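Local coordinates for stage III sporulation protein AB (Bacillus subtilis, PDB 6BS9) that is needed for sporulation and probably works, through this soluble all-helical part, in a specialised secretion system linking mother cell and forespore, at residues 7-12 and 78-83; 47-52 and 66-71. All coordinates share one frame; numbering follows the deposited sequence.

Overall arrangement
The piece of the protein described here folds into six helices and no strands. Helix 2-26 comes first; near its start, residues 7-12 meet residues 78-83, the connection leading into helix 83-95, so contact 1 closes a long loop of chain that holds helices 31-41, 46-58 and 64-75. Contact 2 lies wholly within that loop and is more local: residues 47-52 of helix 46-58 pack on residues 66-71 of helix 64-75, the next helix along. The two contacts nest without crossing, their centres about 15 Å apart and their nearest atoms about 5 Å. Leu13 of helix 2-26 bridges them, touching Leu81 of contact 1 and Leu49 of contact 2.

Contact 1 (7-12 and 78-83); sequences PRQIRQ and TLSLKK
Gln9 reaches from helix 2-26 to residues 78-83, the connection leading into helix 83-95, and grips its backbone through its amide. Gln9 OE1 accepts from Ser80 N at 2.8 Å in a nearly straight bond (N-H...O 165°), the donor tilted 25° from the plane of the amide carbonyl. On the other branch, Gln9 NE2 gives a hydrogen to a water 3.1 Å away. That water donates in turn to Thr78 O at 2.6 Å and also bonds Ser80 OG, so both ends of the amide are tied to the same short piece of loop and its rotation is fixed. Gln9 OE1 also lies 3.6 Å from Leu79 CB, beside the bond it accepts. Nearer the root of the Gln9 side chain the contact turns apolar: Leu81 turns its CD2 branch to the helix, 3.8 Å from Ile10 CG1 and 4.0 Å from Gln9 CB. The amide gets its reach from a side chain extended beyond CG (chi2 -177°), with CG beside the backbone N. Around this first shell, Pro45 and Val46 touch Gln9, while Trp76 and Leu13 pack on Leu81. The loop is held from its own side too: Thr78 OG1 bonds Val75 O at the end of the preceding helix, and the backbone N-H of Lys82, the N-cap of helix 83-95, bonds to Glu85 OE2. The whole is a helix-to-loop junction of an all-helical fold, in which a glutamine amide and one water fasten the connection between helices 64-75 and 83-95 to helix 2-26.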
# COMPACT_ATOMS: atom_id res chain seq x y z
N PRO A 7 2.54 -0.57 13.72
CA PRO A 7 1.27 0.15 13.64
C PRO A 7 1.33 1.45 12.90
O PRO A 7 0.40 1.76 12.15
CB PRO A 7 0.91 0.44 15.13
CG PRO A 7 1.79 -0.46 15.90
CD PRO A 7 3.02 -0.64 15.11
N ARG A 8 2.41 2.21 13.14
CA ARG A 8 2.64 3.47 12.47
C ARG A 8 2.75 3.27 10.94
O ARG A 8 2.21 4.07 10.16
CB ARG A 8 3.85 4.17 13.07
CG ARG A 8 4.19 5.56 12.51
CD ARG A 8 5.49 6.22 13.13
NE ARG A 8 5.40 7.69 13.18
CZ ARG A 8 5.91 8.57 12.29
NH1 ARG A 8 5.72 9.88 12.51
NH2 ARG A 8 6.60 8.19 11.20
N GLN A 9 3.41 2.21 10.51
CA GLN A 9 3.59 2.01 9.09
C GLN A 9 2.29 1.51 8.44
O GLN A 9 1.96 1.92 7.32
CB GLN A 9 4.77 1.07 8.82
CG GLN A 9 6.14 1.72 9.08
CD GLN A 9 7.34 0.82 8.74
OE1 GLN A 9 7.23 -0.29 8.18
NE2 GLN A 9 8.51 1.29 9.14
N ILE A 10 1.51 0.72 9.18
CA ILE A 10 0.20 0.32 8.68
C ILE A 10 -0.70 1.52 8.53
O ILE A 10 -1.37 1.68 7.54
CB ILE A 10 -0.43 -0.73 9.62
CG1 ILE A 10 0.42 -2.00 9.53
CG2 ILE A 10 -1.84 -1.06 9.17
CD1 ILE A 10 0.12 -2.97 10.63
N ARG A 11 -0.63 2.43 9.47
CA ARG A 11 -1.46 3.62 9.43
C ARG A 11 -1.16 4.45 8.22
O ARG A 11 -2.07 4.93 7.54
CB ARG A 11 -1.24 4.42 10.73
CG ARG A 11 -2.25 5.48 11.01
CD ARG A 11 -1.98 6.08 12.38
NE ARG A 11 -0.66 6.70 12.48
CZ ARG A 11 0.15 6.39 13.48
NH1 ARG A 11 1.31 6.98 13.53
NH2 ARG A 11 -0.23 5.48 14.45
N GLN A 12 0.13 4.63 7.96
CA GLN A 12 0.60 5.32 6.74
C GLN A 12 0.15 4.65 5.45
O GLN A 12 -0.21 5.33 4.51
CB GLN A 12 2.15 5.34 6.73
CG GLN A 12 2.79 6.30 7.72
CD GLN A 12 4.30 6.13 7.78
OE1 GLN A 12 4.85 5.05 7.64
NE2 GLN A 12 4.96 7.22 7.97
N THR A 78 12.91 -3.26 3.98
CA THR A 78 13.08 -2.01 4.72
C THR A 78 11.94 -1.72 5.71
O THR A 78 12.03 -0.82 6.57
CB THR A 78 13.29 -0.84 3.74
OG1 THR A 78 12.16 -0.70 2.88
CG2 THR A 78 14.53 -1.10 2.85
N LEU A 79 10.83 -2.42 5.54
CA LEU A 79 9.63 -2.12 6.30
C LEU A 79 9.68 -2.93 7.57
O LEU A 79 10.53 -3.81 7.70
CB LEU A 79 8.39 -2.44 5.47
CG LEU A 79 8.33 -1.80 4.08
CD1 LEU A 79 6.99 -2.12 3.45
CD2 LEU A 79 8.54 -0.27 4.08
N SER A 80 8.79 -2.60 8.49
CA SER A 80 8.69 -3.24 9.82
C SER A 80 7.33 -3.96 9.96
O SER A 80 6.68 -3.89 10.97
CB SER A 80 8.88 -2.20 10.92
OG SER A 80 10.18 -1.65 10.81
N LEU A 81 6.97 -4.72 8.93
CA LEU A 81 5.70 -5.40 8.88
C LEU A 81 5.85 -6.93 8.95
O LEU A 81 6.89 -7.45 8.65
CB LEU A 81 5.01 -4.97 7.57
CG LEU A 81 4.78 -3.45 7.37
CD1 LEU A 81 4.15 -3.15 6.04
CD2 LEU A 81 3.94 -2.86 8.51
N LYS A 82 4.77 -7.61 9.26
CA LYS A 82 4.68 -9.07 9.25
C LYS A 82 4.14 -9.60 7.93
O LYS A 82 3.66 -8.85 7.08
CB LYS A 82 3.83 -9.55 10.44
CG LYS A 82 4.38 -9.05 11.78
CD LYS A 82 3.57 -9.51 12.95
CE LYS A 82 4.19 -10.67 13.71
NZ LYS A 82 5.28 -10.18 14.61
N LYS A 83 4.30 -10.89 7.74
CA LYS A 83 3.88 -11.57 6.52
C LYS A 83 2.43 -11.34 6.18
O LYS A 83 2.06 -11.21 5.02
CB LYS A 83 4.20 -13.10 6.59
CG LYS A 83 4.41 -13.73 5.19
CD LYS A 83 5.57 -13.05 4.41
CE LYS A 83 5.95 -13.79 3.12
NZ LYS A 83 7.06 -13.15 2.34
O HOH W 1 11.23 -0.29 8.99

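Contact 2 (47-52 and 66-71); sequences STLFSA and TAWEQS
Leu49, Phe50 and Ala52 of helix 46-58 meet Trp68 and Ser71 of helix 64-75 in a buried, almost wholly apolar helix-helix contact. The axes of the two short segments approach to 9.3 Å, and their directions differ by 141°. Leu49 uses both branches: CD1 lies over one indole face toward the rim and reaches the Ser71 backbone, while Leu49 CD2 touches Trp68 CH2 at 3.7 Å. Phe50 comes to the indole edge instead, CE1 3.9 Å from Trp68 CH2, the ring planes 58° apart. The arrangement is that of an antiparallel helical hairpin, whose two helices are joined by a short loop. Trp68 sends its six-membered ring toward helix 46-58 with CG anti to the backbone N (chi1 -177°), while NE1 bonds Leu89 O and Phe53 and Phe92 meet it edge-to-face. An alanine in place of Leu49 is likely to uncover part of that indole face and open a gap between helix 46-58 and Trp68 and Ser71. Where the backbones come nearest, Ala52 CB rests 3.9 Å from Ser71 CB. Ser71 OG turns back to its own helix and donates to Ala67 O at 2.6 Å, from the opposite face of that carbonyl to Ser71 N.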
# COMPACT_ATOMS: atom_id res chain seq x y z
N SER A 47 7.38 5.69 2.25
CA SER A 47 7.52 6.56 1.07
C SER A 47 8.15 5.90 -0.16
O SER A 47 7.63 6.03 -1.27
CB SER A 47 8.40 7.76 1.42
OG SER A 47 8.51 8.62 0.33
N THR A 48 9.18 5.10 0.06
CA THR A 48 9.88 4.42 -1.04
C THR A 48 9.05 3.37 -1.79
O THR A 48 9.19 3.18 -3.01
CB THR A 48 11.18 3.78 -0.52
OG1 THR A 48 11.96 4.83 0.06
CG2 THR A 48 11.98 3.23 -1.71
N LEU A 49 8.08 2.77 -1.12
CA LEU A 49 7.14 1.91 -1.83
C LEU A 49 6.45 2.71 -2.95
O LEU A 49 6.27 2.20 -4.04
CB LEU A 49 6.12 1.31 -0.85
CG LEU A 49 4.96 0.49 -1.44
CD1 LEU A 49 5.39 -0.69 -2.28
CD2 LEU A 49 4.11 -0.03 -0.30
N PHE A 50 6.06 3.96 -2.64
CA PHE A 50 5.25 4.76 -3.53
C PHE A 50 6.06 5.44 -4.61
O PHE A 50 5.59 5.53 -5.75
CB PHE A 50 4.32 5.74 -2.75
CG PHE A 50 3.28 5.00 -1.98
CD1 PHE A 50 2.16 4.51 -2.63
CD2 PHE A 50 3.58 4.56 -0.69
CE1 PHE A 50 1.30 3.69 -1.98
CE2 PHE A 50 2.68 3.78 -0.01
CZ PHE A 50 1.53 3.33 -0.66
N SER A 51 7.28 5.83 -4.29
CA SER A 51 8.18 6.35 -5.35
C SER A 51 8.66 5.24 -6.28
O SER A 51 8.69 5.45 -7.49
CB SER A 51 9.40 7.18 -4.77
OG SER A 51 10.11 6.46 -3.85
N ALA A 52 8.99 4.08 -5.74
CA ALA A 52 9.29 2.92 -6.60
C ALA A 52 8.14 2.52 -7.52
O ALA A 52 8.38 2.22 -8.67
CB ALA A 52 9.67 1.74 -5.76
N THR A 66 1.73 -5.54 -11.95
CA THR A 66 3.08 -6.04 -11.98
C THR A 66 3.99 -4.99 -11.32
O THR A 66 4.87 -5.35 -10.52
CB THR A 66 3.51 -6.32 -13.44
OG1 THR A 66 2.68 -7.34 -13.99
CG2 THR A 66 4.98 -6.72 -13.56
N ALA A 67 3.78 -3.72 -11.64
CA ALA A 67 4.59 -2.63 -11.06
C ALA A 67 4.49 -2.58 -9.55
O ALA A 67 5.51 -2.38 -8.86
CB ALA A 67 4.18 -1.28 -11.62
N TRP A 68 3.29 -2.82 -9.05
CA TRP A 68 3.10 -2.89 -7.62
C TRP A 68 3.86 -4.06 -6.93
O TRP A 68 4.58 -3.86 -5.93
CB TRP A 68 1.64 -2.99 -7.27
CG TRP A 68 1.44 -3.01 -5.86
CD1 TRP A 68 1.28 -4.11 -5.05
CD2 TRP A 68 1.46 -1.88 -4.98
NE1 TRP A 68 1.08 -3.72 -3.72
CE2 TRP A 68 1.22 -2.36 -3.66
CE3 TRP A 68 1.63 -0.49 -5.16
CZ2 TRP A 68 1.20 -1.51 -2.57
CZ3 TRP A 68 1.57 0.36 -4.06
CH2 TRP A 68 1.34 -0.14 -2.81
N GLU A 69 3.71 -5.25 -7.49
CA GLU A 69 4.38 -6.45 -6.96
C GLU A 69 5.88 -6.27 -6.92
O GLU A 69 6.50 -6.56 -5.90
CB GLU A 69 4.07 -7.72 -7.77
CG GLU A 69 3.20 -8.68 -7.01
CD GLU A 69 1.73 -8.55 -7.30
OE1 GLU A 69 1.37 -9.00 -8.41
OE2 GLU A 69 0.98 -8.08 -6.39
N GLN A 70 6.44 -5.76 -8.00
CA GLN A 70 7.87 -5.51 -8.09
C GLN A 70 8.32 -4.48 -7.04
O GLN A 70 9.31 -4.67 -6.38
CB GLN A 70 8.23 -5.05 -9.52
CG GLN A 70 9.47 -5.70 -10.11
CD GLN A 70 9.71 -5.34 -11.58
OE1 GLN A 70 10.76 -4.78 -11.94
NE2 GLN A 70 8.72 -5.65 -12.46
N SER A 71 7.56 -3.40 -6.87
CA SER A 71 7.94 -2.39 -5.91
C SER A 71 7.85 -2.90 -4.50
O SER A 71 8.70 -2.65 -3.66
CB SER A 71 7.07 -1.14 -6.07
OG SER A 71 6.98 -0.74 -7.42